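Local atomic coordinates of nucleoporin nup120 (Schizosaccharomyces pombe, PDB entry 4GQ2), a protein that functions as a structural component of the nuclear pore complex, whose nucleoporins can also act as docking partners for transiently associated nuclear transport factors. Residues L702-S705 against L711-K714; G581-S586 against P630-T635; D568-E573 against P646-D651. One frame throughout, in Å; residues are numbered along the deposited sequence.

Interaction 1 (L702-S705 against L711-K714)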
loop_
_atom_site.group_PDB
_atom_site.type_symbol
_atom_site.label_atom_id
_atom_site.label_comp_id
_atom_site.label_asym_id
_atom_site.label_seq_id
_atom_site.Cartn_x
_atom_site.Cartn_y
_atom_site.Cartn_z
ATOM N N LEU A 702 -27.198 10.828 -12.000
ATOM C CA LEU A 702 -27.676 11.436 -13.243
ATOM C C LEU A 702 -29.208 11.409 -13.299
ATOM O O LEU A 702 -29.846 12.432 -13.530
ATOM C CB LEU A 702 -27.085 10.704 -14.457
ATOM C CG LEU A 702 -27.243 11.353 -15.841
ATOM C CD1 LEU A 702 -26.082 10.965 -16.733
ATOM C CD2 LEU A 702 -28.564 10.992 -16.512
ATOM N N ILE A 703 -29.764 10.220 -13.079
ATOM C CA ILE A 703 -31.190 9.943 -13.144
ATOM C C ILE A 703 -32.009 10.855 -12.231
ATOM O O ILE A 703 -32.989 11.452 -12.673
ATOM C CB ILE A 703 -31.454 8.462 -12.768
ATOM C CG1 ILE A 703 -30.929 7.527 -13.858
ATOM C CG2 ILE A 703 -32.933 8.204 -12.495
ATOM C CD1 ILE A 703 -30.819 6.082 -13.411
ATOM N N THR A 704 -31.596 10.973 -10.971
ATOM C CA THR A 704 -32.372 11.705 -9.967
ATOM C C THR A 704 -32.225 13.220 -10.101
ATOM O O THR A 704 -32.805 13.972 -9.322
ATOM C CB THR A 704 -32.039 11.264 -8.522
ATOM O OG1 THR A 704 -30.659 11.551 -8.227
ATOM C CG2 THR A 704 -32.318 9.765 -8.332
ATOM N N SER A 705 -31.453 13.662 -11.086
ATOM C CA SER A 705 -31.301 15.089 -11.367
ATOM C C SER A 705 -32.017 15.476 -12.662
ATOM O O SER A 705 -31.997 16.638 -13.069
ATOM C CB SER A 705 -29.820 15.452 -11.466
ATOM O OG SER A 705 -29.111 14.989 -10.330
ATOM N N LEU A 711 -38.822 8.682 -16.338
ATOM C CA LEU A 711 -37.517 8.150 -15.955
ATOM C C LEU A 711 -37.442 8.045 -14.449
ATOM O O LEU A 711 -37.179 6.970 -13.905
ATOM C CB LEU A 711 -36.373 9.040 -16.457
ATOM C CG LEU A 711 -34.965 8.717 -15.931
ATOM C CD1 LEU A 711 -34.550 7.298 -16.277
ATOM C CD2 LEU A 711 -33.954 9.713 -16.470
ATOM N N GLN A 712 -37.689 9.168 -13.783
ATOM C CA GLN A 712 -37.541 9.225 -12.344
ATOM C C GLN A 712 -38.608 8.412 -11.619
ATOM O O GLN A 712 -38.347 7.861 -10.544
ATOM C CB GLN A 712 -37.479 10.662 -11.850
ATOM C CG GLN A 712 -36.516 10.793 -10.680
ATOM C CD GLN A 712 -35.885 12.159 -10.569
ATOM O OE1 GLN A 712 -35.698 12.865 -11.564
ATOM N NE2 GLN A 712 -35.546 12.540 -9.345
ATOM N N SER A 713 -39.784 8.306 -12.235
ATOM C CA SER A 713 -40.865 7.453 -11.736
ATOM C C SER A 713 -40.426 5.994 -11.708
ATOM O O SER A 713 -40.731 5.256 -10.765
ATOM C CB SER A 713 -42.117 7.609 -12.604
ATOM O OG SER A 713 -43.064 6.600 -12.323
ATOM N N LYS A 714 -39.696 5.596 -12.745
ATOM C CA LYS A 714 -39.123 4.260 -12.840
ATOM C C LYS A 714 -38.032 3.981 -11.787
ATOM O O LYS A 714 -37.668 2.824 -11.564
ATOM C CB LYS A 714 -38.586 4.027 -14.254
ATOM C CG LYS A 714 -39.616 3.477 -15.220
ATOM C CD LYS A 714 -39.047 3.342 -16.625
ATOM C CE LYS A 714 -39.554 2.082 -17.316
ATOM N NZ LYS A 714 -41.024 2.071 -17.554
#

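Interaction 2 (G581-S586 against P630-T635)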
loop_
_atom_site.group_PDB
_atom_site.type_symbol
_atom_site.label_atom_id
_atom_site.label_comp_id
_atom_site.label_asym_id
_atom_site.label_seq_id
_atom_site.Cartn_x
_atom_site.Cartn_y
_atom_site.Cartn_z
ATOM N N GLY A 581 -23.410 2.291 -17.209
ATOM C CA GLY A 581 -22.599 2.721 -16.074
ATOM C C GLY A 581 -21.123 2.767 -16.421
ATOM O O GLY A 581 -20.441 3.766 -16.136
ATOM N N ARG A 582 -20.639 1.692 -17.051
ATOM C CA ARG A 582 -19.262 1.614 -17.540
ATOM C C ARG A 582 -18.903 2.795 -18.438
ATOM O O ARG A 582 -17.854 3.407 -18.261
ATOM C CB ARG A 582 -19.018 0.328 -18.331
ATOM C CG ARG A 582 -19.035 -0.961 -17.531
ATOM C CD ARG A 582 -18.345 -2.092 -18.288
ATOM N NE ARG A 582 -18.814 -2.261 -19.668
ATOM C CZ ARG A 582 -18.633 -3.360 -20.398
ATOM N NH1 ARG A 582 -18.006 -4.416 -19.888
ATOM N NH2 ARG A 582 -19.086 -3.412 -21.642
ATOM N N SER A 583 -19.771 3.106 -19.399
ATOM C CA SER A 583 -19.463 4.132 -20.380
ATOM C C SER A 583 -19.566 5.536 -19.804
ATOM O O SER A 583 -18.862 6.439 -20.248
ATOM C CB SER A 583 -20.319 3.973 -21.639
ATOM O OG SER A 583 -21.685 4.130 -21.347
ATOM N N LEU A 584 -20.429 5.710 -18.807
ATOM C CA LEU A 584 -20.491 6.966 -18.055
ATOM C C LEU A 584 -19.213 7.169 -17.243
ATOM O O LEU A 584 -18.624 8.255 -17.263
ATOM C CB LEU A 584 -21.708 6.983 -17.133
ATOM C CG LEU A 584 -22.040 8.228 -16.308
ATOM C CD1 LEU A 584 -22.112 9.472 -17.172
ATOM C CD2 LEU A 584 -23.373 8.015 -15.604
ATOM N N HIS A 585 -18.782 6.122 -16.538
ATOM C CA HIS A 585 -17.513 6.173 -15.806
ATOM C C HIS A 585 -16.382 6.628 -16.692
ATOM O O HIS A 585 -15.568 7.471 -16.298
ATOM C CB HIS A 585 -17.182 4.827 -15.183
ATOM C CG HIS A 585 -16.226 4.922 -14.024
ATOM N ND1 HIS A 585 -14.905 5.138 -14.188
ATOM C CD2 HIS A 585 -16.443 4.842 -12.651
ATOM C CE1 HIS A 585 -14.307 5.184 -12.985
ATOM N NE2 HIS A 585 -15.248 5.006 -12.044
ATOM N N SER A 586 -16.352 6.109 -17.916
ATOM C CA SER A 586 -15.253 6.379 -18.845
ATOM C C SER A 586 -15.253 7.802 -19.412
ATOM O O SER A 586 -14.362 8.164 -20.175
ATOM C CB SER A 586 -15.270 5.360 -19.983
ATOM O OG SER A 586 -16.292 5.685 -20.910
ATOM N N PRO A 630 -24.516 16.823 -23.254
ATOM C CA PRO A 630 -25.986 16.920 -23.329
ATOM C C PRO A 630 -26.692 15.836 -24.160
ATOM O O PRO A 630 -27.724 15.315 -23.726
ATOM C CB PRO A 630 -26.226 18.299 -23.963
ATOM C CG PRO A 630 -24.911 19.016 -23.945
ATOM C CD PRO A 630 -23.897 18.159 -23.242
ATOM N N ASP A 631 -26.163 15.517 -25.341
ATOM C CA ASP A 631 -26.702 14.414 -26.151
ATOM C C ASP A 631 -26.567 13.076 -25.426
ATOM O O ASP A 631 -27.494 12.262 -25.438
ATOM C CB ASP A 631 -26.017 14.330 -27.520
ATOM C CG ASP A 631 -26.493 13.133 -28.345
ATOM O OD1 ASP A 631 -27.569 13.227 -28.974
ATOM O OD2 ASP A 631 -25.785 12.100 -28.367
ATOM N N TYR A 632 -25.413 12.862 -24.795
ATOM C CA TYR A 632 -25.138 11.607 -24.100
ATOM C C TYR A 632 -26.023 11.420 -22.863
ATOM O O TYR A 632 -26.387 10.293 -22.514
ATOM C CB TYR A 632 -23.652 11.488 -23.749
ATOM C CG TYR A 632 -23.279 10.140 -23.176
ATOM C CD1 TYR A 632 -23.219 9.009 -23.989
ATOM C CD2 TYR A 632 -23.002 9.992 -21.818
ATOM C CE1 TYR A 632 -22.885 7.770 -23.465
ATOM C CE2 TYR A 632 -22.663 8.758 -21.284
ATOM C CZ TYR A 632 -22.607 7.656 -22.111
ATOM O OH TYR A 632 -22.276 6.437 -21.585
ATOM N N ILE A 633 -26.369 12.525 -22.211
ATOM C CA ILE A 633 -27.345 12.510 -21.122
ATOM C C ILE A 633 -28.707 12.051 -21.668
ATOM O O ILE A 633 -29.338 11.129 -21.133
ATOM C CB ILE A 633 -27.452 13.907 -20.459
ATOM C CG1 ILE A 633 -26.190 14.201 -19.637
ATOM C CG2 ILE A 633 -28.699 14.018 -19.584
ATOM C CD1 ILE A 633 -26.064 15.640 -19.182
ATOM N N SER A 634 -29.131 12.696 -22.750
ATOM C CA SER A 634 -30.387 12.397 -23.415
ATOM C C SER A 634 -30.427 10.938 -23.879
ATOM O O SER A 634 -31.435 10.256 -23.709
ATOM C CB SER A 634 -30.580 13.349 -24.593
ATOM O OG SER A 634 -31.750 13.024 -25.318
ATOM N N THR A 635 -29.316 10.462 -24.436
ATOM C CA THR A 635 -29.183 9.070 -24.841
ATOM C C THR A 635 -29.422 8.099 -23.686
ATOM O O THR A 635 -30.149 7.118 -23.846
ATOM C CB THR A 635 -27.799 8.807 -25.451
ATOM O OG1 THR A 635 -27.637 9.631 -26.603
ATOM C CG2 THR A 635 -27.638 7.337 -25.855
#

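Interaction 3 (D568-E573 against P646-D651)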
loop_
_atom_site.group_PDB
_atom_site.type_symbol
_atom_site.label_atom_id
_atom_site.label_comp_id
_atom_site.label_asym_id
_atom_site.label_seq_id
_atom_site.Cartn_x
_atom_site.Cartn_y
_atom_site.Cartn_z
ATOM N N ASP A 568 -33.807 -14.203 -22.067
ATOM C CA ASP A 568 -34.812 -13.330 -21.450
ATOM C C ASP A 568 -34.245 -12.073 -20.779
ATOM O O ASP A 568 -33.091 -12.058 -20.353
ATOM C CB ASP A 568 -35.621 -14.125 -20.408
ATOM C CG ASP A 568 -34.780 -14.556 -19.202
ATOM O OD1 ASP A 568 -33.635 -15.020 -19.392
ATOM O OD2 ASP A 568 -35.272 -14.436 -18.061
ATOM N N PRO A 569 -35.063 -11.006 -20.699
ATOM C CA PRO A 569 -34.867 -10.001 -19.655
ATOM C C PRO A 569 -35.334 -10.615 -18.322
ATOM O O PRO A 569 -36.134 -11.552 -18.344
ATOM C CB PRO A 569 -35.789 -8.855 -20.090
ATOM C CG PRO A 569 -36.816 -9.490 -20.967
ATOM C CD PRO A 569 -36.111 -10.615 -21.662
ATOM N N SER A 570 -34.873 -10.128 -17.168
ATOM C CA SER A 570 -34.063 -8.922 -17.010
ATOM C C SER A 570 -32.558 -9.159 -17.131
ATOM O O SER A 570 -31.760 -8.247 -16.885
ATOM C CB SER A 570 -34.356 -8.314 -15.639
ATOM O OG SER A 570 -35.735 -8.018 -15.490
ATOM N N LEU A 571 -32.179 -10.379 -17.506
ATOM C CA LEU A 571 -30.773 -10.764 -17.600
ATOM C C LEU A 571 -30.029 -9.878 -18.594
ATOM O O LEU A 571 -29.048 -9.221 -18.229
ATOM C CB LEU A 571 -30.631 -12.250 -17.973
ATOM C CG LEU A 571 -30.914 -13.366 -16.947
ATOM C CD1 LEU A 571 -29.989 -13.284 -15.736
ATOM C CD2 LEU A 571 -32.377 -13.418 -16.512
ATOM N N ILE A 572 -30.521 -9.848 -19.834
ATOM C CA ILE A 572 -29.951 -9.025 -20.907
ATOM C C ILE A 572 -30.041 -7.537 -20.561
ATOM O O ILE A 572 -29.058 -6.801 -20.684
ATOM C CB ILE A 572 -30.636 -9.311 -22.270
ATOM C CG1 ILE A 572 -30.351 -10.751 -22.727
ATOM C CG2 ILE A 572 -30.189 -8.310 -23.334
ATOM C CD1 ILE A 572 -31.258 -11.261 -23.830
ATOM N N GLU A 573 -31.214 -7.107 -20.108
ATOM C CA GLU A 573 -31.453 -5.700 -19.804
ATOM C C GLU A 573 -30.560 -5.160 -18.691
ATOM O O GLU A 573 -30.138 -4.006 -18.745
ATOM C CB GLU A 573 -32.920 -5.467 -19.468
ATOM C CG GLU A 573 -33.826 -5.524 -20.684
ATOM C CD GLU A 573 -35.215 -4.983 -20.413
ATOM O OE1 GLU A 573 -35.430 -4.340 -19.359
ATOM O OE2 GLU A 573 -36.092 -5.202 -21.271
ATOM N N PRO A 646 -36.122 -0.981 -15.069
ATOM C CA PRO A 646 -34.655 -0.967 -15.026
ATOM C C PRO A 646 -34.088 -1.085 -13.610
ATOM O O PRO A 646 -33.073 -1.758 -13.417
ATOM C CB PRO A 646 -34.277 0.399 -15.615
ATOM C CG PRO A 646 -35.546 1.050 -16.049
ATOM C CD PRO A 646 -36.685 0.342 -15.391
ATOM N N MET A 647 -34.738 -0.443 -12.638
ATOM C CA MET A 647 -34.257 -0.456 -11.259
ATOM C C MET A 647 -34.146 -1.872 -10.706
ATOM O O MET A 647 -33.132 -2.219 -10.090
ATOM C CB MET A 647 -35.107 0.428 -10.342
ATOM C CG MET A 647 -34.588 0.457 -8.908
ATOM S SD MET A 647 -35.083 1.896 -7.946
ATOM C CE MET A 647 -36.637 1.342 -7.245
ATOM N N ARG A 648 -35.177 -2.686 -10.940
ATOM C CA ARG A 648 -35.173 -4.082 -10.504
ATOM C C ARG A 648 -34.017 -4.826 -11.168
ATOM O O ARG A 648 -33.322 -5.601 -10.518
ATOM C CB ARG A 648 -36.502 -4.753 -10.855
ATOM C CG ARG A 648 -36.679 -6.169 -10.317
ATOM C CD ARG A 648 -37.194 -7.104 -11.406
ATOM N NE ARG A 648 -38.433 -6.630 -12.029
ATOM C CZ ARG A 648 -38.844 -6.959 -13.254
ATOM N NH1 ARG A 648 -38.116 -7.766 -14.016
ATOM N NH2 ARG A 648 -39.987 -6.472 -13.723
ATOM N N ASP A 649 -33.815 -4.559 -12.460
ATOM C CA ASP A 649 -32.789 -5.224 -13.262
ATOM C C ASP A 649 -31.384 -4.999 -12.710
ATOM O O ASP A 649 -30.661 -5.967 -12.455
ATOM C CB ASP A 649 -32.861 -4.774 -14.728
ATOM C CG ASP A 649 -34.231 -5.009 -15.358
ATOM O OD1 ASP A 649 -35.091 -5.654 -14.720
ATOM O OD2 ASP A 649 -34.450 -4.542 -16.498
ATOM N N ILE A 650 -30.995 -3.738 -12.511
ATOM C CA ILE A 650 -29.678 -3.465 -11.922
ATOM C C ILE A 650 -29.572 -3.893 -10.477
ATOM O O ILE A 650 -28.515 -4.346 -10.053
ATOM C CB ILE A 650 -29.186 -2.010 -12.068
ATOM C CG1 ILE A 650 -30.352 -1.021 -12.053
ATOM C CG2 ILE A 650 -28.319 -1.899 -13.313
ATOM C CD1 ILE A 650 -29.938 0.433 -12.071
ATOM N N ASP A 651 -30.669 -3.767 -9.738
ATOM C CA ASP A 651 -30.747 -4.292 -8.380
ATOM C C ASP A 651 -30.329 -5.762 -8.355
ATOM O O ASP A 651 -29.501 -6.154 -7.535
ATOM C CB ASP A 651 -32.164 -4.119 -7.820
ATOM C CG ASP A 651 -32.186 -3.962 -6.313
ATOM O OD1 ASP A 651 -31.723 -4.878 -5.604
ATOM O OD2 ASP A 651 -32.685 -2.923 -5.835
#

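Interaction 1 (L702-S705 against L711-K714)
Ile703 and Leu711 supply the apolar side of this contact, a short-range example of how a chain packs against itself after a short loop. The branch methyl CG2 of Ile703 lies 4.0 Å from CG of Leu711, and the two side chains cross at about a right angle, so that a single branch meets a branch point. Leu711 carries CG anti to its backbone N (chi1 170°), which sends the isobutyl group toward Ile703. Both residues are buried, and both continue onto helix 630-641: Ile703 rests on Leu640, Leu711 on Ile637 and Val641.

The second kind of contact is between a polar side chain and backbone. Gln712 reaches out with an extended chain, and its CD stands 3.6 Å from CA of Thr704 and equally 3.6 Å from O of Ile703. The flat amide thus lies against the main chain where helix 672-703 gives out, at the point where the CA atoms of Thr704 and Gln712 come within 6.2 Å.

Local hydrogen bonds secure that end. Ser705 N bonds to Leu702 O at 3.2 Å, while Thr704 OG1 and Ser705 OG turn back to the carbonyls of Leu700 and Ser701. At the other end of the loop, Asp708 OD1 accepts from Leu711 N. These features mark the junction between two consecutive alpha-helices of the Nup120 helical domain, long helix 672-703 and short helix 709-713, joined by a short loop.

Interaction 2 (G581-S586 against P630-T635)
Tyr632 overlaps Leu584 at the edge of its ring. This is helix-to-helix packing in the all-helical part of the protein, in which one long aromatic residue of helix 630-641 spans the gap to the end of helix 571-585. The helices are well separated here: the nearest CA atoms, those of Leu584 and Tyr632, are 8.9 Å apart, and the phenol bridges most of that distance. With CG anti to the backbone N (chi1 -173°), the ring extends straight out from its helix.

At its far end the phenol meets Ser583, whose OG lies in the ring plane beyond the hydroxyl. Ser583 OG and Tyr632 OH are modelled 2.4 Å apart, a spacing too short to trust. Asp579 O, one turn back along the serine's own helix, is also within reach, and which acceptor the Ser583 proton serves, the phenol oxygen or Asp579 O, is not settled. Leu584 has a second role, packing on Phe698 and Leu699 of helix 672-703, so the tyrosine edge joins an apolar surface shared with a third helix. Val628, in the loop ahead of helix 630-641, also touches Leu584, while Cys587 touches the tyrosine. At the ring edge itself, Leu584 CD1 lies 4.2 Å from Tyr632 CE2.

Interaction 3 (D568-E573 against P646-D651)
Asp649 runs from helix 646-658 into the start of helix 571-585, meeting a partner at each step. Its CB sits 3.9 Å from CB of Ser570. The next atom, CG, comes closer to that same serine carbon, at 3.3 Å, a close approach of the two side chains made possible by CA atoms only 5.4 Å apart. At the tip, OD1 accepts a hydrogen bond from Ser570 OG at 2.6 Å, the hydroxyl approaching from above the carboxylate plane, 55° out of it. OD2 instead faces Glu573, lying 3.5 Å from its CB and 3.0 Å from its OE1, with the two carboxylate planes 63° apart.

Ser570 follows a cis peptide bond and occupies the N-cap position, yet its hydroxyl is spent on the neighbouring helix. With OG beside the backbone N (chi1 -58°), it reaches both the aspartate and the vicinity of Arg648, whose NH1 stands 2.8 Å from Ser570 OG. Arg648 NH1 offers Asp649 OD1 a long attraction of charges, with no N-H aimed at the oxygen. The closeness of Glu573 and Asp649, both buried, with Glu644 near Glu573 OE2, would probably raise the pKa of at least one, which may be protonated.

Overall arrangement
The three contacts illustrate how a helical domain is knit from separate pairings. Helix 571-585 serves two of them, with its first turn meeting helix 646-658 in interaction 3 and its last turn meeting helix 630-641 in interaction 2; their centres are about 19 Å apart and their nearest atoms about 8 Å apart, so the two do not touch. Interaction 1, later in the chain, borders both. Its centre is about 14 Å from that of interaction 2, with Leu702 CD1 packed 4.2 Å from Leu584 CD2, and about 16 Å from that of interaction 3, where Lys714 O lies 3.7 Å from Met647 CB. All three belong to the helical architecture of a pore scaffold component.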